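Local structure of acyl-CoA thioesterase II TesB2 (Mycobacterium marinum, 3U0A) at residues A[44-57]-A[78-92]. The protein probably hydrolyses fatty acyl-CoA thioesters to free fatty acids and coenzyme A, as a member of the C/M/P thioester hydrolase family. Sequence-based numbering, arbitrary orientation.
Sequences QSLVSAVRTVDPRY and FLVERTRDGGSFVTR. With NA (sodium ion), chain G; SO4 (sulfate ion), chain I; SO4 (sulfate ion), chain D.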
loop_
_atom_site.group_PDB
_atom_site.type_symbol
_atom_site.label_atom_id
_atom_site.label_comp_id
_atom_site.label_asym_id
_atom_site.label_seq_id
_atom_site.Cartn_x
_atom_site.Cartn_y
_atom_site.Cartn_z
ATOM N N GLN A 44 7.060 16.768 0.822
ATOM C CA GLN A 44 8.409 17.274 0.684
ATOM C C GLN A 44 9.396 16.117 0.678
ATOM O O GLN A 44 10.352 16.147 -0.091
ATOM C CB GLN A 44 8.741 18.323 1.747
ATOM C CG GLN A 44 8.079 19.689 1.471
ATOM C CD GLN A 44 8.813 20.895 2.108
ATOM O OE1 GLN A 44 8.933 21.016 3.343
ATOM N NE2 GLN A 44 9.289 21.788 1.263
ATOM N N SER A 45 9.154 15.084 1.468
ATOM C CA SER A 45 9.967 13.884 1.404
ATOM C C SER A 45 10.003 13.313 -0.018
ATOM O O SER A 45 11.048 12.902 -0.478
ATOM C CB SER A 45 9.455 12.821 2.375
ATOM O OG SER A 45 9.372 13.313 3.676
ATOM N N LEU A 46 8.866 13.296 -0.710
ATOM C CA LEU A 46 8.842 12.810 -2.104
ATOM C C LEU A 46 9.598 13.738 -3.055
ATOM O O LEU A 46 10.359 13.274 -3.913
ATOM C CB LEU A 46 7.415 12.618 -2.625
ATOM C CG LEU A 46 7.275 12.241 -4.098
ATOM C CD1 LEU A 46 7.849 10.889 -4.420
ATOM C CD2 LEU A 46 5.836 12.287 -4.548
ATOM N N VAL A 47 9.392 15.045 -2.875
ATOM C CA VAL A 47 10.033 16.019 -3.732
ATOM C C VAL A 47 11.537 15.862 -3.625
ATOM O O VAL A 47 12.236 15.963 -4.619
ATOM C CB VAL A 47 9.598 17.442 -3.389
ATOM C CG1 VAL A 47 10.439 18.482 -4.145
ATOM C CG2 VAL A 47 8.135 17.600 -3.688
ATOM N N SER A 48 12.019 15.584 -2.420
ATOM C CA SER A 48 13.440 15.286 -2.192
ATOM C C SER A 48 13.942 14.070 -2.957
ATOM O O SER A 48 15.084 14.030 -3.434
ATOM C CB SER A 48 13.663 15.014 -0.713
ATOM O OG SER A 48 13.904 16.222 -0.035
ATOM N N ALA A 49 13.101 13.045 -2.997
ATOM C CA ALA A 49 13.402 11.861 -3.741
ATOM C C ALA A 49 13.535 12.240 -5.233
ATOM O O ALA A 49 14.486 11.838 -5.874
ATOM C CB ALA A 49 12.310 10.815 -3.507
ATOM N N VAL A 50 12.591 13.046 -5.729
ATOM C CA VAL A 50 12.459 13.379 -7.124
ATOM C C VAL A 50 13.690 14.175 -7.657
ATOM O O VAL A 50 14.098 14.053 -8.831
ATOM C CB VAL A 50 11.144 14.148 -7.345
ATOM C CG1 VAL A 50 11.063 14.749 -8.741
ATOM C CG2 VAL A 50 9.971 13.236 -7.105
ATOM N N ARG A 51 14.308 14.951 -6.773
ATOM C CA ARG A 51 15.453 15.785 -7.165
ATOM C C ARG A 51 16.752 15.012 -7.393
ATOM O O ARG A 51 17.672 15.511 -8.047
ATOM C CB ARG A 51 15.626 16.922 -6.168
ATOM C CG ARG A 51 14.572 17.958 -6.479
ATOM C CD ARG A 51 14.675 19.264 -5.748
ATOM N NE ARG A 51 15.990 19.906 -5.806
ATOM C CZ ARG A 51 16.223 21.115 -5.290
ATOM N NH1 ARG A 51 17.447 21.674 -5.388
ATOM N NH2 ARG A 51 15.206 21.787 -4.702
ATOM N N THR A 52 16.787 13.783 -6.882
ATOM C CA THR A 52 17.921 12.876 -7.007
ATOM C C THR A 52 17.696 11.857 -8.112
ATOM O O THR A 52 18.523 10.967 -8.314
ATOM C CB THR A 52 18.173 12.088 -5.688
ATOM O OG1 THR A 52 17.158 11.092 -5.509
ATOM C CG2 THR A 52 18.181 13.019 -4.507
ATOM N N VAL A 53 16.577 11.985 -8.822
ATOM C CA VAL A 53 16.217 11.039 -9.897
ATOM C C VAL A 53 16.321 11.685 -11.262
ATOM O O VAL A 53 15.809 12.746 -11.472
ATOM C CB VAL A 53 14.809 10.434 -9.665
ATOM C CG1 VAL A 53 14.378 9.548 -10.821
ATOM C CG2 VAL A 53 14.806 9.690 -8.341
ATOM N N ASP A 54 17.044 11.023 -12.155
ATOM C CA ASP A 54 16.971 11.275 -13.589
ATOM C C ASP A 54 15.512 11.464 -14.060
ATOM O O ASP A 54 14.690 10.580 -13.882
ATOM C CB ASP A 54 17.606 10.099 -14.325
ATOM C CG ASP A 54 17.740 10.349 -15.829
ATOM O OD1 ASP A 54 16.767 10.838 -16.468
ATOM O OD2 ASP A 54 18.843 10.060 -16.365
ATOM N N PRO A 55 15.191 12.622 -14.662
ATOM C CA PRO A 55 13.791 12.903 -14.986
ATOM C C PRO A 55 13.200 12.060 -16.101
ATOM O O PRO A 55 11.974 12.068 -16.252
ATOM C CB PRO A 55 13.770 14.396 -15.349
ATOM C CG PRO A 55 15.179 14.841 -15.437
ATOM C CD PRO A 55 16.083 13.773 -14.899
ATOM N N ARG A 56 14.040 11.329 -16.837
ATOM C CA ARG A 56 13.568 10.257 -17.738
ATOM C C ARG A 56 12.713 9.195 -16.991
ATOM O O ARG A 56 11.901 8.486 -17.597
ATOM C CB ARG A 56 14.765 9.583 -18.462
ATOM N N TYR A 57 12.898 9.096 -15.681
ATOM C CA TYR A 57 12.128 8.177 -14.868
ATOM C C TYR A 57 11.118 8.953 -14.067
ATOM O O TYR A 57 11.475 9.886 -13.348
ATOM C CB TYR A 57 13.006 7.416 -13.892
ATOM C CG TYR A 57 14.186 6.690 -14.486
ATOM C CD1 TYR A 57 15.291 7.388 -14.928
ATOM C CD2 TYR A 57 14.225 5.300 -14.534
ATOM C CE1 TYR A 57 16.391 6.745 -15.424
ATOM C CE2 TYR A 57 15.325 4.637 -15.012
ATOM C CZ TYR A 57 16.409 5.367 -15.469
ATOM O OH TYR A 57 17.532 4.723 -15.970
ATOM N N PHE A 78 15.732 16.383 4.880
ATOM C CA PHE A 78 15.387 15.157 4.167
ATOM C C PHE A 78 16.674 14.488 3.704
ATOM O O PHE A 78 17.477 15.077 2.962
ATOM C CB PHE A 78 14.431 15.466 2.994
ATOM C CG PHE A 78 13.209 16.222 3.419
ATOM C CD1 PHE A 78 12.101 15.553 3.915
ATOM C CD2 PHE A 78 13.199 17.600 3.430
ATOM C CE1 PHE A 78 11.004 16.239 4.371
ATOM C CE2 PHE A 78 12.088 18.294 3.869
ATOM C CZ PHE A 78 10.993 17.616 4.337
ATOM N N LEU A 79 16.844 13.254 4.170
ATOM C CA LEU A 79 17.981 12.436 3.873
ATOM C C LEU A 79 17.628 11.340 2.877
ATOM O O LEU A 79 17.007 10.352 3.235
ATOM C CB LEU A 79 18.460 11.821 5.172
ATOM C CG LEU A 79 18.837 12.867 6.216
ATOM C CD1 LEU A 79 19.423 12.126 7.411
ATOM C CD2 LEU A 79 19.824 13.910 5.611
ATOM N N VAL A 80 18.071 11.526 1.636
ATOM C CA VAL A 80 17.757 10.637 0.512
ATOM C C VAL A 80 18.811 9.540 0.382
ATOM O O VAL A 80 19.983 9.825 0.505
ATOM C CB VAL A 80 17.671 11.404 -0.848
ATOM C CG1 VAL A 80 17.206 10.495 -1.981
ATOM C CG2 VAL A 80 16.750 12.595 -0.733
ATOM N N GLU A 81 18.364 8.305 0.125
ATOM C CA GLU A 81 19.231 7.144 -0.104
ATOM C C GLU A 81 18.993 6.638 -1.513
ATOM O O GLU A 81 17.836 6.359 -1.847
ATOM C CB GLU A 81 18.832 6.035 0.846
ATOM C CG GLU A 81 19.595 4.736 0.631
ATOM C CD GLU A 81 18.976 3.593 1.423
ATOM O OE1 GLU A 81 19.137 3.574 2.674
ATOM O OE2 GLU A 81 18.269 2.748 0.792
ATOM N N ARG A 82 20.039 6.526 -2.346
ATOM C CA ARG A 82 19.823 6.127 -3.759
ATOM C C ARG A 82 19.804 4.624 -3.817
ATOM O O ARG A 82 20.796 4.012 -4.044
ATOM C CB ARG A 82 20.863 6.705 -4.708
ATOM C CG ARG A 82 21.009 8.193 -4.562
ATOM C CD ARG A 82 21.648 8.903 -5.755
ATOM N NE ARG A 82 21.519 10.346 -5.551
ATOM C CZ ARG A 82 21.762 11.295 -6.445
ATOM N NH1 ARG A 82 22.166 10.991 -7.667
ATOM N NH2 ARG A 82 21.585 12.565 -6.099
ATOM N N THR A 83 18.651 4.034 -3.583
ATOM C CA THR A 83 18.630 2.676 -3.162
ATOM C C THR A 83 19.022 1.773 -4.333
ATOM O O THR A 83 19.798 0.828 -4.178
ATOM C CB THR A 83 17.253 2.317 -2.590
ATOM O OG1 THR A 83 16.943 3.217 -1.526
ATOM C CG2 THR A 83 17.262 0.907 -2.060
ATOM N N ARG A 84 18.503 2.111 -5.509
ATOM C CA ARG A 84 18.780 1.387 -6.734
ATOM C C ARG A 84 18.629 2.334 -7.938
ATOM O O ARG A 84 17.696 3.169 -7.997
ATOM C CB ARG A 84 17.833 0.195 -6.833
ATOM C CG ARG A 84 18.040 -0.790 -8.002
ATOM C CD ARG A 84 17.141 -0.468 -9.202
ATOM N NE ARG A 84 15.750 -0.110 -8.830
ATOM C CZ ARG A 84 14.725 -0.971 -8.794
ATOM N NH1 ARG A 84 14.912 -2.252 -9.134
ATOM N NH2 ARG A 84 13.497 -0.558 -8.431
ATOM N N ASP A 85 19.577 2.217 -8.853
ATOM C CA ASP A 85 19.559 2.930 -10.115
ATOM C C ASP A 85 19.798 1.947 -11.309
ATOM O O ASP A 85 20.922 1.664 -11.671
ATOM C CB ASP A 85 20.626 4.044 -10.104
ATOM C CG ASP A 85 20.214 5.235 -9.269
ATOM O OD1 ASP A 85 19.776 6.239 -9.845
ATOM O OD2 ASP A 85 20.290 5.163 -8.025
ATOM N N GLY A 86 18.731 1.437 -11.896
ATOM C CA GLY A 86 18.846 0.517 -13.011
ATOM C C GLY A 86 18.432 1.178 -14.301
ATOM O O GLY A 86 18.307 2.403 -14.374
ATOM N N GLY A 87 18.204 0.359 -15.320
ATOM C CA GLY A 87 17.896 0.847 -16.660
ATOM C C GLY A 87 16.472 1.342 -16.859
ATOM O O GLY A 87 16.248 2.243 -17.653
ATOM N N SER A 88 15.529 0.728 -16.151
ATOM C CA SER A 88 14.099 1.030 -16.273
ATOM C C SER A 88 13.517 1.603 -14.997
ATOM O O SER A 88 12.574 2.387 -15.053
ATOM C CB SER A 88 13.298 -0.238 -16.614
ATOM O OG SER A 88 13.580 -0.660 -17.932
ATOM N N PHE A 89 14.064 1.188 -13.859
ATOM C CA PHE A 89 13.543 1.582 -12.585
ATOM C C PHE A 89 14.644 2.203 -11.691
ATOM O O PHE A 89 15.802 1.741 -11.659
ATOM C CB PHE A 89 12.917 0.363 -11.895
ATOM C CG PHE A 89 11.607 -0.099 -12.515
ATOM C CD1 PHE A 89 11.607 -0.965 -13.596
ATOM C CD2 PHE A 89 10.374 0.323 -12.004
ATOM C CE1 PHE A 89 10.434 -1.387 -14.164
ATOM C CE2 PHE A 89 9.190 -0.102 -12.586
ATOM C CZ PHE A 89 9.229 -0.964 -13.666
ATOM N N VAL A 90 14.277 3.258 -10.971
ATOM C CA VAL A 90 15.120 3.828 -9.951
ATOM C C VAL A 90 14.308 3.804 -8.659
ATOM O O VAL A 90 13.087 4.004 -8.664
ATOM C CB VAL A 90 15.563 5.250 -10.352
ATOM C CG1 VAL A 90 16.120 6.014 -9.173
ATOM C CG2 VAL A 90 16.592 5.205 -11.490
ATOM N N THR A 91 14.964 3.502 -7.543
ATOM C CA THR A 91 14.272 3.479 -6.252
ATOM C C THR A 91 14.980 4.383 -5.276
ATOM O O THR A 91 16.194 4.379 -5.237
ATOM C CB THR A 91 14.228 2.051 -5.644
ATOM O OG1 THR A 91 13.724 1.116 -6.619
ATOM C CG2 THR A 91 13.345 2.021 -4.402
ATOM N N ARG A 92 14.211 5.117 -4.470
ATOM C CA ARG A 92 14.740 5.966 -3.405
ATOM C C ARG A 92 14.137 5.663 -2.043
ATOM O O ARG A 92 12.974 5.266 -1.976
ATOM C CB ARG A 92 14.468 7.422 -3.750
ATOM C CG ARG A 92 15.186 7.915 -5.008
ATOM C CD ARG A 92 16.696 7.890 -4.837
ATOM N NE ARG A 92 17.433 8.438 -5.974
ATOM C CZ ARG A 92 18.102 7.731 -6.879
ATOM N NH1 ARG A 92 18.145 6.387 -6.843
ATOM N NH2 ARG A 92 18.727 8.368 -7.847
HETATM NA NA NA G . 13.189 13.459 -11.378
HETATM S S SO4 I . 14.944 -3.817 -16.462
HETATM O O1 SO4 I . 15.182 -5.248 -16.857
HETATM O O2 SO4 I . 13.469 -3.677 -16.124
HETATM O O3 SO4 I . 15.716 -3.478 -15.222
HETATM O O4 SO4 I . 15.443 -2.951 -17.599
HETATM S S SO4 D . 22.902 16.170 -7.282
HETATM O O1 SO4 D . 23.623 14.841 -7.308
HETATM O O2 SO4 D . 21.510 16.002 -7.774
HETATM O O3 SO4 D . 22.828 16.690 -5.881
HETATM O O4 SO4 D . 23.698 17.201 -8.081
HETATM O O HOH W 1 11.141 12.218 -11.658
#
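Arg-92 reaches from its strand to the C-terminal end of helix 34-51 and grips Thr-52 side-on. Its NH2 donates to the backbone O of Thr-52 at 2.6 Å, nearly straight at 167° but from above the carbonyl plane, while NE gives its hydrogen to Thr-52 OG1 at 2.7 Å. The bend at chi2 (-64°) turns the arginine toward the neighbouring strand and the hairpin, where it meets Asp-85 end-on, with a salt bridge from NH1 to OD2 of 2.7 Å. Five bonds, counting one from NH1 to Thr-91 O, thus hold the guanidinium, and the carboxylate probably offsets its buried charge. Threonine suits the helix end because OG1 accepts from Arg-92 and donates to Ala-49 O.

Around this polar knot the packing is close. Small Ala-49 lets the helix settle on CB of Arg-92, Val-80 meets Thr-52 tip to tip, and CG2 of Val-53 lies against the guanidinium face. About two turns back along the helix, CB of Gln-44 stands 3.5 Å from CZ of Phe-78, whose flat ring fits beside the helix backbone; its edge receives Ser-45 OG, itself bonded to Val-41 O. Beyond the helix, branched Val-90 serves two neighbours: CG1 touches Val-53, and CG2 sits over the middle of the Tyr-57 ring in a CH-pi contact, 3.8 Å from its centroid.

The solvent side is looser. Arg-82 lays a guanidinium face beside Thr-52, but its NE bonds Asn-19 and NH2 a sulfate probably left from crystallisation; the Tyr-57 hydroxyl reaches the slim hairpin turn at Gly-86 and Gly-87. Val-50 O and Val-53 O bind a sodium ion. A curved antiparallel sheet wrapped round a long helix marks the hot-dog fold, here of the N-terminal thioesterase domain.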